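Local coordinates for protein hydrazine synthase subunit alpha (PDB 5C2V) that condenses hydroxylamine with ammonia to give hydrazine, as the alpha subunit of the hydrazine synthase complex, and carries two c-type hemes, at residues Glu1-Lys12 and Asp17-Val25; Thr124-Ala132 and Asp230-Ile239. All coordinates share one frame; numbering follows the deposited sequence.

Contact 1: Glu1-Lys12 and Asp17-Val25; sequences EPVMTGGPVQGK and DYSGMSKEV
The carboxylate of Asp17 is approached from three directions by backbone N-H groups. Val3 N meets OD2 nearly along the C-O axis, in a bond of 2.8 Å with an N-H...O angle of 152°. Met4 N stands off one face and gives weak bonds to both oxygens, 3.1 Å to Asp17 OD2 and 3.3 Å to Asp17 OD1; Met4 CB lies off that same face. Off the opposite face is Gly20 N, whose weak bond to OD1 makes Asp17 the N-cap of the helix beginning at Tyr18. With CG anti to the backbone N (chi1 177°), the acid reaches out to the N-terminal chain while still capping its own helix.

Val3 straddles the first helical residues. Its CG1 branch faces the Ser19 hydroxyl, and CG2 comes down on the bare backbone of Gly20, 3.6 Å from its CA. Lys23 CD flanks CG2, but the ammonium of Lys23 turns elsewhere, to Pro344 O and Asp346.

Farther along the helix, Glu24 gathers positive charge. Lys12, bent at chi2 and chi3, brings NZ to 3.5 Å from Glu24 OE2, and the amino group of Glu1 lies 3.5 Å from the same oxygen, which also accepts from Ala13 N. Met4 O accepts from Arg277 of the beta subunit, and Gln10 OE1 is hydrogen-bonded to Thr8 of the gamma subunit. Two acids, the N-cap Asp17 and Glu24 in the helix, thus tie down Val3-Met4 and the two ends of segment 1-12: the helix dipole probably stabilises the negative charge of Asp17, and Glu24 holds the chain terminus through a mainly electrostatic network.

Contact 2: Thr124-Ala132 and Asp230-Ile239; sequences TCRSPIYYA and DPWLTPDGNI
Two successive blades of the N-terminal six-bladed beta-propeller meet here through their first strands, 124-131 and 228-233, which run nearly parallel (5°) with axes 6.8 Å apart and no direct backbone hydrogen bond between them. Ile129 fills the seam. Its CG2 lies 3.7 Å from Trp232 CE3, at the benzenoid part of the indole. CD1, carried on a CG1 set between the backbone N and the carbonyl carbon (chi1 59°), rests against Pro231 CB and reaches toward Leu233 CD2 at 4.1 Å. Leu233 CD2 also touches the edge of the Tyr131 ring, 3.9 Å from Tyr131 CD1. The phenol passes beyond it to the turn 234-237, bringing Tyr131 OH to 2.8 Å from Gly237 O; Ile397 N donates to the same hydroxyl.

At the other end a loose salt bridge joins Arg126 NH1 to Asp230 OD1 (3.6 Å), their planes 59° apart. Asp81 holds Arg126 NE, placing the guanidinium between acids of the blades before and after its own. Ser127 OG lies over the guanidinium; a water 2.9 Å from Asp230 N accepts from that N-H and is hydrogen-bonded to Ser127 OG. Asp230 OD2 turns onward to Gln288 N, much as Asp81 OD2, two blades back, accepts from Ser127 N. Strand 124-131 is hydrogen-bonded to strand 154-171 and leans Pro128 and Tyr130 on strands 103-109 and 90-97, while 228-233 pairs with 239-245.

How the contacts relate
Contact 1 sits at the periphery, about 35 Å from the centre of the chain, and contact 2 deeper, about 16 Å from it; their own centres are about 23 Å apart. They nevertheless touch: Tyr18 CB packs 3.4 Å from Pro235 O, so the N-terminal helix borders the turn that follows strand 228-233. Arg296 is a common neighbour, touched by Met4 and Ser19 of contact 1 and by Pro235 of contact 2. Gln58 of the gamma subunit likewise meets both Met4 and Asp236. Neither contact forms part of a heme site, though the Tyr131 side chain is about 10 Å from a bound magnesium ion.

Contact 1: Glu1-Lys12 and Asp17-Val25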
loop_
_atom_site.group_PDB
_atom_site.type_symbol
_atom_site.label_atom_id
_atom_site.label_comp_id
_atom_site.label_asym_id
_atom_site.label_seq_id
_atom_site.Cartn_x
_atom_site.Cartn_y
_atom_site.Cartn_z
ATOM N N GLU D 1 -3.285 34.560 27.807
ATOM C CA GLU D 1 -4.299 33.593 28.214
ATOM C C GLU D 1 -3.671 32.258 28.601
ATOM O O GLU D 1 -2.613 31.895 28.089
ATOM C CB GLU D 1 -5.321 33.378 27.093
ATOM C CG GLU D 1 -6.159 34.599 26.758
ATOM C CD GLU D 1 -5.594 35.395 25.599
ATOM O OE1 GLU D 1 -6.383 36.063 24.898
ATOM O OE2 GLU D 1 -4.364 35.350 25.386
ATOM N N PRO D 2 -4.320 31.526 29.520
ATOM C CA PRO D 2 -3.889 30.166 29.859
ATOM C C PRO D 2 -4.225 29.178 28.744
ATOM O O PRO D 2 -5.287 29.286 28.132
ATOM C CB PRO D 2 -4.683 29.855 31.129
ATOM C CG PRO D 2 -5.911 30.690 31.009
ATOM C CD PRO D 2 -5.468 31.960 30.337
ATOM N N VAL D 3 -3.330 28.230 28.482
ATOM C CA VAL D 3 -3.559 27.241 27.434
ATOM C C VAL D 3 -3.496 25.817 27.980
ATOM O O VAL D 3 -4.517 25.138 28.088
ATOM C CB VAL D 3 -2.542 27.386 26.284
ATOM C CG1 VAL D 3 -2.782 26.322 25.224
ATOM C CG2 VAL D 3 -2.629 28.775 25.671
ATOM N N MET D 4 -2.292 25.369 28.323
ATOM C CA MET D 4 -2.094 24.014 28.824
ATOM C C MET D 4 -2.642 23.869 30.239
ATOM O O MET D 4 -3.387 22.935 30.536
ATOM C CB MET D 4 -0.609 23.644 28.788
ATOM C CG MET D 4 -0.311 22.195 29.141
ATOM S SD MET D 4 1.440 21.800 28.965
ATOM C CE MET D 4 1.441 20.054 29.361
ATOM N N THR D 5 -2.269 24.803 31.109
ATOM C CA THR D 5 -2.728 24.795 32.493
ATOM C C THR D 5 -3.511 26.061 32.819
ATOM O O THR D 5 -3.722 26.910 31.955
ATOM C CB THR D 5 -1.553 24.676 33.481
ATOM O OG1 THR D 5 -0.740 25.854 33.406
ATOM C CG2 THR D 5 -0.704 23.461 33.156
ATOM N N GLY D 6 -3.938 26.180 34.072
ATOM C CA GLY D 6 -4.615 27.375 34.537
ATOM C C GLY D 6 -3.625 28.379 35.095
ATOM O O GLY D 6 -2.493 28.025 35.427
ATOM N N GLY D 7 -4.044 29.636 35.188
ATOM C CA GLY D 7 -3.183 30.685 35.703
ATOM C C GLY D 7 -3.540 31.140 37.105
ATOM O O GLY D 7 -4.537 30.693 37.674
ATOM N N PRO D 8 -2.722 32.039 37.674
ATOM C CA PRO D 8 -2.965 32.626 38.996
ATOM C C PRO D 8 -4.190 33.538 38.996
ATOM O O PRO D 8 -4.887 33.644 40.004
ATOM C CB PRO D 8 -1.686 33.424 39.267
ATOM C CG PRO D 8 -1.149 33.741 37.915
ATOM C CD PRO D 8 -1.485 32.554 37.060
ATOM N N VAL D 9 -4.431 34.196 37.866
ATOM C CA VAL D 9 -5.593 35.060 37.700
ATOM C C VAL D 9 -6.360 34.627 36.456
ATOM O O VAL D 9 -5.757 34.186 35.477
ATOM C CB VAL D 9 -5.187 36.547 37.573
ATOM C CG1 VAL D 9 -6.414 37.449 37.624
ATOM C CG2 VAL D 9 -4.201 36.929 38.665
ATOM N N GLN D 10 -7.684 34.737 36.499
ATOM C CA GLN D 10 -8.505 34.409 35.342
ATOM C C GLN D 10 -8.129 35.313 34.172
ATOM O O GLN D 10 -8.179 36.538 34.281
ATOM C CB GLN D 10 -9.991 34.552 35.683
ATOM C CG GLN D 10 -10.929 34.503 34.488
ATOM C CD GLN D 10 -12.371 34.772 34.876
ATOM O OE1 GLN D 10 -12.779 34.516 36.010
ATOM N NE2 GLN D 10 -13.152 35.294 33.937
ATOM N N GLY D 11 -7.758 34.702 33.051
ATOM C CA GLY D 11 -7.304 35.448 31.893
ATOM C C GLY D 11 -5.792 35.520 31.756
ATOM O O GLY D 11 -5.279 35.974 30.735
ATOM N N LYS D 12 -5.073 35.070 32.783
ATOM C CA LYS D 12 -3.611 35.095 32.762
ATOM C C LYS D 12 -3.049 33.678 32.868
ATOM O O LYS D 12 -3.733 32.767 33.329
ATOM C CB LYS D 12 -3.067 35.969 33.895
ATOM C CG LYS D 12 -3.545 37.415 33.853
ATOM C CD LYS D 12 -3.169 38.099 32.546
ATOM C CE LYS D 12 -1.684 38.424 32.494
ATOM N NZ LYS D 12 -1.329 39.210 31.279
ATOM N N ASP D 17 3.446 27.304 31.560
ATOM C CA ASP D 17 2.702 27.064 30.332
ATOM C C ASP D 17 3.323 27.882 29.207
ATOM O O ASP D 17 3.183 29.101 29.164
ATOM C CB ASP D 17 1.225 27.421 30.527
ATOM C CG ASP D 17 0.404 27.256 29.261
ATOM O OD1 ASP D 17 0.825 26.498 28.361
ATOM O OD2 ASP D 17 -0.675 27.879 29.172
ATOM N N TYR D 18 3.985 27.194 28.283
ATOM C CA TYR D 18 4.764 27.855 27.242
ATOM C C TYR D 18 3.873 28.558 26.229
ATOM O O TYR D 18 4.040 29.748 25.957
ATOM C CB TYR D 18 5.670 26.843 26.535
ATOM C CG TYR D 18 6.233 27.329 25.219
ATOM C CD1 TYR D 18 5.632 26.986 24.013
ATOM C CD2 TYR D 18 7.365 28.132 25.179
ATOM C CE1 TYR D 18 6.140 27.429 22.809
ATOM C CE2 TYR D 18 7.883 28.580 23.977
ATOM C CZ TYR D 18 7.265 28.225 22.796
ATOM O OH TYR D 18 7.775 28.666 21.597
ATOM N N SER D 19 2.924 27.812 25.673
ATOM C CA SER D 19 1.997 28.353 24.688
ATOM C C SER D 19 1.113 29.430 25.303
ATOM O O SER D 19 0.601 30.300 24.602
ATOM C CB SER D 19 1.140 27.234 24.093
ATOM O OG SER D 19 0.504 26.485 25.115
ATOM N N GLY D 20 0.936 29.364 26.619
ATOM C CA GLY D 20 0.166 30.364 27.334
ATOM C C GLY D 20 0.935 31.656 27.528
ATOM O O GLY D 20 0.391 32.745 27.343
ATOM N N MET D 21 2.205 31.534 27.900
ATOM C CA MET D 21 3.055 32.702 28.110
ATOM C C MET D 21 3.378 33.393 26.792
ATOM O O MET D 21 3.473 34.618 26.735
ATOM C CB MET D 21 4.353 32.309 28.821
ATOM C CG MET D 21 4.167 31.807 30.244
ATOM S SD MET D 21 3.586 33.073 31.386
ATOM C CE MET D 21 5.025 34.136 31.474
ATOM N N SER D 22 3.544 32.602 25.737
ATOM C CA SER D 22 3.911 33.128 24.426
ATOM C C SER D 22 2.864 34.093 23.871
ATOM O O SER D 22 3.184 34.973 23.074
ATOM C CB SER D 22 4.137 31.982 23.438
ATOM O OG SER D 22 5.233 31.173 23.832
ATOM N N LYS D 23 1.616 33.926 24.296
ATOM C CA LYS D 23 0.535 34.786 23.828
ATOM C C LYS D 23 0.648 36.186 24.436
ATOM O O LYS D 23 0.348 37.184 23.778
ATOM C CB LYS D 23 -0.824 34.163 24.162
ATOM C CG LYS D 23 -1.043 32.796 23.527
ATOM C CD LYS D 23 -2.401 32.211 23.883
ATOM C CE LYS D 23 -3.515 32.850 23.069
ATOM N NZ LYS D 23 -3.393 32.527 21.620
ATOM N N GLU D 24 1.074 36.247 25.693
ATOM C CA GLU D 24 1.264 37.512 26.402
ATOM C C GLU D 24 2.595 38.195 26.086
ATOM O O GLU D 24 2.661 39.418 25.955
ATOM C CB GLU D 24 1.156 37.287 27.914
ATOM C CG GLU D 24 -0.189 36.737 28.361
ATOM C CD GLU D 24 -0.149 36.114 29.746
ATOM O OE1 GLU D 24 0.960 35.837 30.251
ATOM O OE2 GLU D 24 -1.232 35.895 30.328
ATOM N N VAL D 25 3.655 37.400 25.975
ATOM C CA VAL D 25 5.008 37.937 25.867
ATOM C C VAL D 25 5.339 38.362 24.438
ATOM O O VAL D 25 6.352 39.018 24.194
ATOM C CB VAL D 25 6.052 36.907 26.351
ATOM C CG1 VAL D 25 6.339 35.884 25.261
ATOM C CG2 VAL D 25 7.335 37.603 26.791
#

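Contact 2: Thr124-Ala132 and Asp230-Ile239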
loop_
_atom_site.group_PDB
_atom_site.type_symbol
_atom_site.label_atom_id
_atom_site.label_comp_id
_atom_site.label_asym_id
_atom_site.label_seq_id
_atom_site.Cartn_x
_atom_site.Cartn_y
_atom_site.Cartn_z
ATOM N N THR D 124 27.901 21.770 4.161
ATOM C CA THR D 124 26.788 22.712 4.070
ATOM C C THR D 124 26.037 22.839 5.400
ATOM O O THR D 124 25.887 21.858 6.129
ATOM C CB THR D 124 25.794 22.282 2.974
ATOM O OG1 THR D 124 26.513 21.932 1.786
ATOM C CG2 THR D 124 24.807 23.398 2.663
ATOM N N CYS D 125 25.567 24.047 5.709
ATOM C CA CYS D 125 24.793 24.297 6.926
ATOM C C CYS D 125 23.546 25.131 6.636
ATOM O O CYS D 125 23.590 26.056 5.826
ATOM C CB CYS D 125 25.651 25.009 7.974
ATOM S SG CYS D 125 27.228 24.212 8.341
ATOM N N ARG D 126 22.441 24.809 7.303
ATOM C CA ARG D 126 21.215 25.589 7.164
ATOM C C ARG D 126 20.216 25.371 8.304
ATOM O O ARG D 126 20.426 24.536 9.191
ATOM C CB ARG D 126 20.536 25.275 5.828
ATOM C CG ARG D 126 20.143 23.818 5.645
ATOM C CD ARG D 126 19.454 23.605 4.307
ATOM N NE ARG D 126 18.251 24.423 4.175
ATOM C CZ ARG D 126 17.020 23.987 4.420
ATOM N NH1 ARG D 126 16.824 22.734 4.807
ATOM N NH2 ARG D 126 15.984 24.801 4.275
ATOM N N SER D 127 19.121 26.127 8.239
ATOM C CA SER D 127 18.051 26.122 9.240
ATOM C C SER D 127 18.527 26.195 10.695
ATOM O O SER D 127 18.266 25.281 11.477
ATOM C CB SER D 127 17.178 24.879 9.056
ATOM O OG SER D 127 16.520 24.902 7.801
ATOM N N PRO D 128 19.225 27.283 11.065
ATOM C CA PRO D 128 19.626 27.451 12.466
ATOM C C PRO D 128 18.476 27.936 13.347
ATOM O O PRO D 128 17.634 28.704 12.882
ATOM C CB PRO D 128 20.730 28.502 12.381
ATOM C CG PRO D 128 20.325 29.350 11.226
ATOM C CD PRO D 128 19.644 28.431 10.238
ATOM N N ILE D 129 18.444 27.492 14.600
ATOM C CA ILE D 129 17.481 27.999 15.574
ATOM C C ILE D 129 18.162 28.234 16.916
ATOM O O ILE D 129 19.193 27.626 17.215
ATOM C CB ILE D 129 16.290 27.036 15.785
ATOM C CG1 ILE D 129 16.782 25.670 16.268
ATOM C CG2 ILE D 129 15.461 26.904 14.513
ATOM C CD1 ILE D 129 15.669 24.718 16.643
ATOM N N TYR D 130 17.582 29.118 17.721
ATOM C CA TYR D 130 18.107 29.385 19.052
ATOM C C TYR D 130 17.422 28.508 20.088
ATOM O O TYR D 130 16.196 28.411 20.128
ATOM C CB TYR D 130 17.938 30.860 19.423
ATOM C CG TYR D 130 18.796 31.802 18.610
ATOM C CD1 TYR D 130 20.179 31.798 18.737
ATOM C CD2 TYR D 130 18.222 32.702 17.723
ATOM C CE1 TYR D 130 20.967 32.659 17.998
ATOM C CE2 TYR D 130 19.002 33.569 16.980
ATOM C CZ TYR D 130 20.374 33.543 17.122
ATOM O OH TYR D 130 21.156 34.403 16.386
ATOM N N TYR D 131 18.229 27.857 20.913
ATOM C CA TYR D 131 17.724 27.084 22.035
ATOM C C TYR D 131 18.366 27.621 23.296
ATOM O O TYR D 131 19.581 27.562 23.446
ATOM C CB TYR D 131 18.031 25.598 21.863
ATOM C CG TYR D 131 17.462 24.726 22.957
ATOM C CD1 TYR D 131 16.091 24.561 23.094
ATOM C CD2 TYR D 131 18.296 24.063 23.848
ATOM C CE1 TYR D 131 15.564 23.764 24.090
ATOM C CE2 TYR D 131 17.778 23.263 24.848
ATOM C CZ TYR D 131 16.412 23.117 24.964
ATOM O OH TYR D 131 15.888 22.319 25.954
ATOM N N ALA D 132 17.564 28.125 24.221
ATOM C CA ALA D 132 18.156 28.813 25.348
ATOM C C ALA D 132 18.426 27.814 26.462
ATOM O O ALA D 132 17.511 27.328 27.127
ATOM C CB ALA D 132 17.248 29.927 25.815
ATOM N N ASP D 230 15.220 20.661 9.231
ATOM C CA ASP D 230 14.186 21.569 9.726
ATOM C C ASP D 230 13.910 21.440 11.227
ATOM O O ASP D 230 12.812 21.052 11.625
ATOM C CB ASP D 230 12.888 21.352 8.945
ATOM C CG ASP D 230 13.006 21.782 7.495
ATOM O OD1 ASP D 230 14.141 22.035 7.039
ATOM O OD2 ASP D 230 11.965 21.864 6.810
ATOM N N PRO D 231 14.905 21.774 12.066
ATOM C CA PRO D 231 14.710 21.709 13.518
ATOM C C PRO D 231 13.868 22.868 14.047
ATOM O O PRO D 231 13.943 23.977 13.519
ATOM C CB PRO D 231 16.138 21.777 14.062
ATOM C CG PRO D 231 16.873 22.577 13.049
ATOM C CD PRO D 231 16.264 22.231 11.715
ATOM N N TRP D 232 13.076 22.606 15.083
ATOM C CA TRP D 232 12.233 23.629 15.692
ATOM C C TRP D 232 12.062 23.335 17.182
ATOM O O TRP D 232 12.745 22.467 17.727
ATOM C CB TRP D 232 10.876 23.704 14.984
ATOM C CG TRP D 232 10.156 25.010 15.167
ATOM C CD1 TRP D 232 8.938 25.200 15.755
ATOM C CD2 TRP D 232 10.614 26.310 14.767
ATOM N NE1 TRP D 232 8.608 26.534 15.740
ATOM C CE2 TRP D 232 9.619 27.236 15.141
ATOM C CE3 TRP D 232 11.766 26.779 14.128
ATOM C CZ2 TRP D 232 9.741 28.603 14.897
ATOM C CZ3 TRP D 232 11.886 28.137 13.887
ATOM C CH2 TRP D 232 10.880 29.031 14.271
ATOM N N LEU D 233 11.160 24.055 17.840
ATOM C CA LEU D 233 10.998 23.929 19.285
ATOM C C LEU D 233 9.666 23.304 19.689
ATOM O O LEU D 233 8.612 23.664 19.166
ATOM C CB LEU D 233 11.141 25.301 19.950
ATOM C CG LEU D 233 12.445 26.052 19.670
ATOM C CD1 LEU D 233 12.422 27.432 20.310
ATOM C CD2 LEU D 233 13.641 25.248 20.155
ATOM N N THR D 234 9.728 22.361 20.626
ATOM C CA THR D 234 8.529 21.786 21.224
ATOM C C THR D 234 8.121 22.623 22.435
ATOM O O THR D 234 8.969 23.257 23.063
ATOM C CB THR D 234 8.749 20.322 21.657
ATOM O OG1 THR D 234 9.628 20.279 22.787
ATOM C CG2 THR D 234 9.344 19.509 20.517
ATOM N N PRO D 235 6.819 22.635 22.763
ATOM C CA PRO D 235 6.335 23.408 23.913
ATOM C C PRO D 235 6.932 22.948 25.245
ATOM O O PRO D 235 6.967 23.728 26.197
ATOM C CB PRO D 235 4.822 23.171 23.882
ATOM C CG PRO D 235 4.523 22.827 22.460
ATOM C CD PRO D 235 5.710 22.043 21.995
ATOM N N ASP D 236 7.389 21.699 25.310
ATOM C CA ASP D 236 8.015 21.173 26.522
ATOM C C ASP D 236 9.544 21.282 26.498
ATOM O O ASP D 236 10.217 20.778 27.397
ATOM C CB ASP D 236 7.593 19.721 26.765
ATOM C CG ASP D 236 7.537 18.903 25.494
ATOM O OD1 ASP D 236 8.525 18.907 24.730
ATOM O OD2 ASP D 236 6.499 18.249 25.263
ATOM N N GLY D 237 10.087 21.937 25.474
ATOM C CA GLY D 237 11.516 22.199 25.420
ATOM C C GLY D 237 12.416 21.181 24.738
ATOM O O GLY D 237 13.579 21.032 25.114
ATOM N N ASN D 238 11.886 20.471 23.747
ATOM C CA ASN D 238 12.709 19.584 22.930
ATOM C C ASN D 238 12.792 20.063 21.481
ATOM O O ASN D 238 12.192 21.076 21.118
ATOM C CB ASN D 238 12.170 18.155 22.984
ATOM C CG ASN D 238 12.060 17.631 24.402
ATOM O OD1 ASN D 238 12.999 17.034 24.930
ATOM N ND2 ASN D 238 10.910 17.855 25.028
ATOM N N ILE D 239 13.538 19.332 20.657
ATOM C CA ILE D 239 13.749 19.715 19.264
ATOM C C ILE D 239 12.858 18.922 18.308
ATOM O O ILE D 239 12.973 17.700 18.207
ATOM C CB ILE D 239 15.220 19.521 18.843
ATOM C CG1 ILE D 239 16.157 20.216 19.834
ATOM C CG2 ILE D 239 15.444 20.041 17.430
ATOM C CD1 ILE D 239 15.948 21.711 19.932
HETATM O O HOH W 1 17.122 21.946 7.431
#